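Local coordinates for protein KLLA0A11308p (PDB 6AM0) that probably binds mRNA as a member of the EDC3 family, this chain being its N-terminal Sm-like (LSm) domain, at residues D[1-13]-D[17-29]. Numbering follows the deposited sequence.
Sequences MLNFKGYQIEIEL and KRITGTLKQVSPK
Arg-18 and Glu-12 face each other at the loop end of the antiparallel hairpin formed by strands 8-12 and 18-26. The Arg-18 chain can be followed outward. Arg-18 CB sits 3.6 Å from Ile-11 O. Arg-18 CG packs on Glu-12 CG at 4.0 Å, and CD approaches Glu-12 OE2. From NE onward the guanidinium lies against that same oxygen, 3.5 Å from Arg-18 NE to Glu-12 OE2. The carboxylate and guanidinium planes are only 13° apart, and OE2 stands above one face near its rim. No N-H points at it, so this salt bridge is purely electrostatic. Both chains leave with CG anti to their carbonyl carbons (chi1 -58° for Glu-12, -52° for Arg-18) and run side by side.

On this same face, Glu-10 lays CG against Thr-20 OG1 at 3.4 Å. Gln-8 bends at chi2, placing OE1 by Thr-22 CG2 and NE2 by Thr-20 CG2. The other face is apolar: Ile-11 CD1 lies 3.7 Å from Ile-19 CB, and both side chains point the same way. Leu-31, Phe-38 and Leu-57 continue this core.

Paired backbone bonds join Ile-9 to Gly-21 and Ile-11 to Ile-19. Just before strand 8-12, Gly-6 N donates a hydrogen bond to Leu-23 O (3.2 Å), at the type II turn from Phe-4 to Tyr-7. Leu-23 CD2 packs on Phe-4 CB, and both residues also meet another protein's chain.

The hairpin thus separates an Sm-fold core from a polar face, charged toward the loop end. There Glu-12 also salt-bridges Arg-18 of a second subunit, so these charges probably help join the two copies.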
# COMPACT_ATOMS: atom_id res chain seq x y z
N MET D 1 -8.88 -6.52 17.22
CA MET D 1 -10.18 -6.14 17.76
C MET D 1 -10.72 -4.95 16.96
O MET D 1 -10.04 -4.43 16.07
CB MET D 1 -10.07 -5.80 19.26
CG MET D 1 -11.40 -5.66 20.02
SD MET D 1 -11.23 -4.89 21.65
CE MET D 1 -12.67 -3.82 21.69
N LEU D 2 -11.96 -4.55 17.26
CA LEU D 2 -12.54 -3.37 16.62
C LEU D 2 -11.68 -2.13 16.85
O LEU D 2 -11.75 -1.18 16.07
CB LEU D 2 -13.95 -3.13 17.16
CG LEU D 2 -14.77 -2.26 16.23
CD1 LEU D 2 -14.82 -2.96 14.88
CD2 LEU D 2 -16.16 -2.00 16.79
N ASN D 3 -10.90 -2.12 17.92
CA ASN D 3 -10.03 -1.00 18.25
C ASN D 3 -8.71 -1.14 17.51
O ASN D 3 -8.16 -2.23 17.38
CB ASN D 3 -9.80 -0.90 19.76
CG ASN D 3 -8.75 -1.88 20.26
OD1 ASN D 3 -8.77 -3.06 19.93
ND2 ASN D 3 -7.81 -1.37 21.06
N PHE D 4 -8.22 -0.01 17.01
CA PHE D 4 -6.92 0.08 16.37
C PHE D 4 -6.01 0.98 17.20
O PHE D 4 -5.13 1.66 16.67
CB PHE D 4 -7.06 0.58 14.94
CG PHE D 4 -7.84 -0.36 14.06
CD1 PHE D 4 -7.31 -1.59 13.70
CD2 PHE D 4 -9.11 -0.03 13.62
CE1 PHE D 4 -8.02 -2.46 12.90
CE2 PHE D 4 -9.83 -0.90 12.82
CZ PHE D 4 -9.28 -2.12 12.46
N LYS D 5 -6.25 0.99 18.50
CA LYS D 5 -5.52 1.86 19.41
C LYS D 5 -4.05 1.47 19.45
O LYS D 5 -3.70 0.30 19.59
CB LYS D 5 -6.15 1.77 20.79
CG LYS D 5 -7.53 2.42 20.82
CD LYS D 5 -8.43 1.81 21.87
CE LYS D 5 -9.88 2.25 21.66
NZ LYS D 5 -10.73 1.99 22.85
N GLY D 6 -3.18 2.48 19.33
CA GLY D 6 -1.75 2.29 19.27
C GLY D 6 -1.17 2.37 17.88
O GLY D 6 0.06 2.47 17.74
N TYR D 7 -2.00 2.32 16.84
CA TYR D 7 -1.52 2.44 15.48
C TYR D 7 -1.06 3.87 15.20
O TYR D 7 -1.69 4.84 15.63
CB TYR D 7 -2.61 2.03 14.49
CG TYR D 7 -2.76 0.53 14.33
CD1 TYR D 7 -3.08 -0.27 15.42
CD2 TYR D 7 -2.60 -0.08 13.09
CE1 TYR D 7 -3.22 -1.64 15.28
CE2 TYR D 7 -2.74 -1.45 12.95
CZ TYR D 7 -3.05 -2.23 14.05
OH TYR D 7 -3.20 -3.59 13.92
N GLN D 8 0.03 3.99 14.45
CA GLN D 8 0.57 5.29 14.05
C GLN D 8 -0.19 5.78 12.82
O GLN D 8 -0.24 5.09 11.80
CB GLN D 8 2.06 5.16 13.77
CG GLN D 8 2.82 6.46 13.57
CD GLN D 8 2.68 7.44 14.72
OE1 GLN D 8 2.27 7.07 15.82
NE2 GLN D 8 3.05 8.69 14.48
N ILE D 9 -0.76 6.98 12.90
CA ILE D 9 -1.73 7.45 11.92
C ILE D 9 -1.29 8.81 11.38
O ILE D 9 -0.74 9.63 12.11
CB ILE D 9 -3.15 7.54 12.52
CG1 ILE D 9 -3.57 6.20 13.12
CG2 ILE D 9 -4.17 8.00 11.49
CD1 ILE D 9 -3.52 5.05 12.14
N GLU D 10 -1.54 9.03 10.08
CA GLU D 10 -1.31 10.31 9.42
C GLU D 10 -2.53 10.64 8.57
O GLU D 10 -2.96 9.81 7.76
CB GLU D 10 -0.04 10.27 8.57
CG GLU D 10 0.56 11.63 8.26
CD GLU D 10 2.00 11.52 7.78
OE1 GLU D 10 2.54 10.40 7.76
OE2 GLU D 10 2.59 12.57 7.44
N ILE D 11 -3.07 11.84 8.76
CA ILE D 11 -4.32 12.27 8.13
C ILE D 11 -4.06 13.58 7.40
O ILE D 11 -3.06 14.27 7.63
CB ILE D 11 -5.46 12.43 9.16
CG1 ILE D 11 -5.13 13.49 10.22
CG2 ILE D 11 -5.76 11.10 9.84
CD1 ILE D 11 -5.77 14.84 9.99
N GLU D 12 -4.97 13.93 6.50
CA GLU D 12 -4.80 15.10 5.65
C GLU D 12 -6.07 15.94 5.68
O GLU D 12 -7.17 15.39 5.78
CB GLU D 12 -4.51 14.72 4.20
CG GLU D 12 -3.29 13.85 4.01
CD GLU D 12 -2.93 13.68 2.55
OE1 GLU D 12 -3.65 14.25 1.69
OE2 GLU D 12 -1.88 13.05 2.27
N LEU D 13 -5.92 17.26 5.57
CA LEU D 13 -7.03 18.19 5.54
C LEU D 13 -7.20 18.75 4.12
O LEU D 13 -6.69 18.17 3.15
CB LEU D 13 -6.80 19.28 6.59
CG LEU D 13 -6.54 18.79 8.03
CD1 LEU D 13 -6.58 19.95 9.00
CD2 LEU D 13 -7.53 17.71 8.46
N LYS D 17 -2.61 19.64 4.12
CA LYS D 17 -1.96 19.67 5.43
C LYS D 17 -2.15 18.33 6.14
O LYS D 17 -3.25 17.76 6.13
CB LYS D 17 -2.51 20.83 6.25
CG LYS D 17 -2.60 22.11 5.42
CD LYS D 17 -1.24 22.40 4.79
CE LYS D 17 -1.29 23.63 3.93
NZ LYS D 17 -1.62 24.77 4.82
N ARG D 18 -1.09 17.85 6.81
CA ARG D 18 -1.03 16.50 7.37
C ARG D 18 -0.80 16.54 8.87
O ARG D 18 0.06 17.29 9.36
CB ARG D 18 0.10 15.71 6.71
CG ARG D 18 -0.03 15.77 5.19
CD ARG D 18 1.03 15.07 4.35
NE ARG D 18 0.69 15.27 2.94
CZ ARG D 18 1.26 14.64 1.92
NH1 ARG D 18 0.88 14.91 0.69
NH2 ARG D 18 2.20 13.75 2.16
N ILE D 19 -1.57 15.74 9.61
CA ILE D 19 -1.44 15.62 11.05
C ILE D 19 -1.01 14.19 11.34
O ILE D 19 -1.56 13.25 10.76
CB ILE D 19 -2.75 15.95 11.80
CG1 ILE D 19 -3.30 17.33 11.40
CG2 ILE D 19 -2.55 15.86 13.30
CD1 ILE D 19 -2.24 18.41 11.27
N THR D 20 -0.04 14.02 12.22
CA THR D 20 0.46 12.71 12.59
C THR D 20 0.27 12.50 14.08
O THR D 20 0.56 13.39 14.88
CB THR D 20 1.95 12.55 12.23
OG1 THR D 20 2.18 12.95 10.88
CG2 THR D 20 2.39 11.10 12.40
N GLY D 21 -0.20 11.31 14.46
CA GLY D 21 -0.41 11.05 15.88
C GLY D 21 -0.76 9.60 16.13
O GLY D 21 -0.93 8.80 15.20
N THR D 22 -0.87 9.26 17.41
CA THR D 22 -1.20 7.91 17.83
C THR D 22 -2.70 7.79 18.10
O THR D 22 -3.28 8.66 18.75
CB THR D 22 -0.40 7.50 19.07
OG1 THR D 22 -0.77 8.31 20.18
CG2 THR D 22 1.09 7.67 18.81
N LEU D 23 -3.31 6.73 17.59
CA LEU D 23 -4.77 6.59 17.67
C LEU D 23 -5.19 6.26 19.10
O LEU D 23 -4.81 5.21 19.64
CB LEU D 23 -5.25 5.53 16.68
CG LEU D 23 -6.68 5.00 16.82
CD1 LEU D 23 -7.67 6.14 16.82
CD2 LEU D 23 -7.00 4.05 15.69
N LYS D 24 -5.97 7.15 19.70
CA LYS D 24 -6.48 7.03 21.06
C LYS D 24 -7.82 6.29 21.11
O LYS D 24 -8.00 5.39 21.93
CB LYS D 24 -6.64 8.43 21.68
CG LYS D 24 -7.05 8.45 23.13
CD LYS D 24 -6.07 7.73 24.02
CE LYS D 24 -6.01 8.40 25.39
NZ LYS D 24 -5.73 9.86 25.26
N GLN D 25 -8.74 6.66 20.23
CA GLN D 25 -9.99 5.93 20.03
C GLN D 25 -10.65 6.44 18.76
O GLN D 25 -10.43 7.58 18.35
CB GLN D 25 -10.92 6.08 21.24
CG GLN D 25 -11.51 7.46 21.40
CD GLN D 25 -12.57 7.51 22.47
OE1 GLN D 25 -13.22 6.50 22.76
NE2 GLN D 25 -12.76 8.67 23.07
N VAL D 26 -11.48 5.59 18.16
CA VAL D 26 -12.13 5.92 16.90
C VAL D 26 -13.58 5.42 16.92
O VAL D 26 -13.87 4.32 17.39
CB VAL D 26 -11.36 5.33 15.69
CG1 VAL D 26 -11.17 3.82 15.85
CG2 VAL D 26 -12.08 5.64 14.39
N SER D 27 -14.48 6.25 16.41
CA SER D 27 -15.88 5.92 16.20
C SER D 27 -16.28 6.44 14.83
O SER D 27 -15.54 7.23 14.23
CB SER D 27 -16.76 6.51 17.31
OG SER D 27 -16.82 7.92 17.22
N PRO D 28 -17.43 6.01 14.27
CA PRO D 28 -17.84 6.48 12.94
C PRO D 28 -17.85 7.99 12.73
O PRO D 28 -17.78 8.44 11.58
CB PRO D 28 -19.25 5.90 12.80
CG PRO D 28 -19.16 4.62 13.55
CD PRO D 28 -18.30 4.92 14.75
N LYS D 29 -17.94 8.78 13.80
CA LYS D 29 -18.08 10.22 13.64
C LYS D 29 -16.83 11.01 14.02
O LYS D 29 -16.62 12.10 13.48
CB LYS D 29 -19.27 10.73 14.47
CG LYS D 29 -19.52 12.22 14.37
CD LYS D 29 -20.90 12.61 14.89
CE LYS D 29 -21.17 14.08 14.63
NZ LYS D 29 -22.58 14.45 14.94